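Local coordinates for cytosolic iron-sulfur protein assembly protein 1 (Saccharomyces cerevisiae, PDB 2HES), which serves as an essential component of the cytosolic iron-sulfur protein assembly machinery, required for the maturation of extramitochondrial iron-sulfur proteins, at residues Leu291-Val295 with Tyr296-Val300. Numbering follows the deposited sequence.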
loop_
_atom_site.group_PDB
_atom_site.type_symbol
_atom_site.label_atom_id
_atom_site.label_comp_id
_atom_site.label_asym_id
_atom_site.label_seq_id
_atom_site.Cartn_x
_atom_site.Cartn_y
_atom_site.Cartn_z
ATOM N N LEU A 291 8.758 -7.558 -18.538
ATOM C CA LEU A 291 8.705 -8.980 -18.157
ATOM C C LEU A 291 9.393 -9.264 -16.826
ATOM O O LEU A 291 10.199 -10.215 -16.700
ATOM C CB LEU A 291 9.286 -9.869 -19.276
ATOM C CG LEU A 291 8.725 -9.583 -20.662
ATOM C CD1 LEU A 291 9.406 -10.497 -21.647
ATOM C CD2 LEU A 291 7.210 -9.747 -20.707
ATOM N N CYS A 292 9.085 -8.443 -15.819
ATOM C CA CYS A 292 9.760 -8.603 -14.532
ATOM C C CYS A 292 9.314 -9.864 -13.793
ATOM O O CYS A 292 10.070 -10.371 -12.976
ATOM C CB CYS A 292 9.578 -7.351 -13.669
ATOM S SG CYS A 292 10.503 -5.966 -14.296
ATOM N N HIS A 293 8.091 -10.323 -14.055
ATOM C CA HIS A 293 7.550 -11.594 -13.539
ATOM C C HIS A 293 7.211 -12.525 -14.689
ATOM O O HIS A 293 6.189 -13.178 -14.694
ATOM C CB HIS A 293 6.359 -11.359 -12.606
ATOM C CG HIS A 293 6.778 -10.843 -11.274
ATOM N ND1 HIS A 293 6.636 -11.574 -10.112
ATOM C CD2 HIS A 293 7.439 -9.714 -10.933
ATOM C CE1 HIS A 293 7.163 -10.895 -9.106
ATOM N NE2 HIS A 293 7.648 -9.760 -9.574
ATOM N N GLY A 294 8.093 -12.566 -15.680
ATOM C CA GLY A 294 7.824 -13.340 -16.890
ATOM C C GLY A 294 6.572 -12.854 -17.573
ATOM O O GLY A 294 6.431 -11.655 -17.839
ATOM N N VAL A 295 5.641 -13.776 -17.807
ATOM C CA VAL A 295 4.370 -13.468 -18.445
ATOM C C VAL A 295 3.284 -12.947 -17.460
ATOM O O VAL A 295 2.138 -12.658 -17.874
ATOM C CB VAL A 295 3.850 -14.706 -19.225
ATOM C CG1 VAL A 295 3.477 -15.830 -18.273
ATOM C CG2 VAL A 295 2.665 -14.336 -20.096
ATOM N N TYR A 296 3.650 -12.816 -16.180
ATOM C CA TYR A 296 2.693 -12.566 -15.106
ATOM C C TYR A 296 2.447 -11.097 -14.717
ATOM O O TYR A 296 3.356 -10.260 -14.717
ATOM C CB TYR A 296 3.087 -13.375 -13.853
ATOM C CG TYR A 296 2.958 -14.878 -14.070
ATOM C CD1 TYR A 296 1.739 -15.526 -13.848
ATOM C CD2 TYR A 296 4.039 -15.634 -14.502
ATOM C CE1 TYR A 296 1.603 -16.907 -14.053
ATOM C CE2 TYR A 296 3.918 -17.018 -14.716
ATOM C CZ TYR A 296 2.701 -17.635 -14.494
ATOM O OH TYR A 296 2.552 -18.998 -14.689
ATOM N N GLU A 297 1.196 -10.819 -14.353
ATOM C CA GLU A 297 0.799 -9.486 -13.872
ATOM C C GLU A 297 1.557 -9.215 -12.573
ATOM O O GLU A 297 1.827 -10.160 -11.809
ATOM C CB GLU A 297 -0.714 -9.425 -13.654
ATOM C CG GLU A 297 -1.517 -9.407 -14.993
ATOM C CD GLU A 297 -3.017 -9.180 -14.854
ATOM O OE1 GLU A 297 -3.525 -8.968 -13.735
ATOM O OE2 GLU A 297 -3.721 -9.219 -15.884
ATOM N N ILE A 298 1.946 -7.959 -12.339
ATOM C CA ILE A 298 2.650 -7.607 -11.108
ATOM C C ILE A 298 1.687 -6.767 -10.265
ATOM O O ILE A 298 1.101 -5.787 -10.779
ATOM C CB ILE A 298 3.951 -6.808 -11.362
ATOM C CG1 ILE A 298 4.870 -7.483 -12.394
ATOM C CG2 ILE A 298 4.684 -6.535 -10.047
ATOM C CD1 ILE A 298 6.109 -6.683 -12.717
ATOM N N ASN A 299 1.545 -7.096 -8.974
ATOM C CA ASN A 299 0.452 -6.517 -8.176
ATOM C C ASN A 299 0.918 -5.502 -7.163
ATOM O O ASN A 299 0.105 -4.676 -6.678
ATOM C CB ASN A 299 -0.268 -7.635 -7.413
ATOM C CG ASN A 299 -0.911 -8.629 -8.338
ATOM O OD1 ASN A 299 -1.737 -8.272 -9.180
ATOM N ND2 ASN A 299 -0.529 -9.893 -8.192
ATOM N N VAL A 300 2.183 -5.607 -6.785
ATOM C CA VAL A 300 2.707 -4.856 -5.622
ATOM C C VAL A 300 4.173 -4.511 -5.762
ATOM O O VAL A 300 4.954 -5.301 -6.316
ATOM C CB VAL A 300 2.359 -5.543 -4.231
ATOM C CG1 VAL A 300 2.950 -6.950 -4.111
ATOM C CG2 VAL A 300 2.839 -4.702 -3.092
HETATM O O HOH W 1 5.794 -9.850 -15.738
#
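Between H293 and Y296 the backbone reverses in a type II' beta turn, closed by a hydrogen bond from Y296 N to H293 O (3.0 Å) that meets the oxygen from well above its carbonyl plane. G294 is the first corner residue, and its positive phi (60°, with psi -125°) is a conformation glycine adopts readily. A water inside the bend accepts from H293 N and donates to G294 O and Y296 O, tying together three polar backbone atoms. On the outside, V295 CG1 sits over one face of the Y296 ring, 4.1 Å from its centroid, in a CH-pi contact, while H293 O lies at the ring's edge, 3.3 Å from Y296 CD2. The straight CG1-CD1 arm of I298 (chi2 177°) crosses the H293 side chain at about a right angle: I298 CG1 meets H293 CD2 at 3.7 Å and I298 CD1 meets C292 CB at 3.7 Å. H293 offers carbon CD2 to I298 and hydrogen-bonds through both ring nitrogens, ND1 with D318 OD1 and NE2 with T314 OG1. This buried histidine, preceding inner strand 298-303, probably corresponds to that of the WD40 GH dipeptide, with C292 in the glycine's place, here in WD 7 of the seven-bladed beta-propeller.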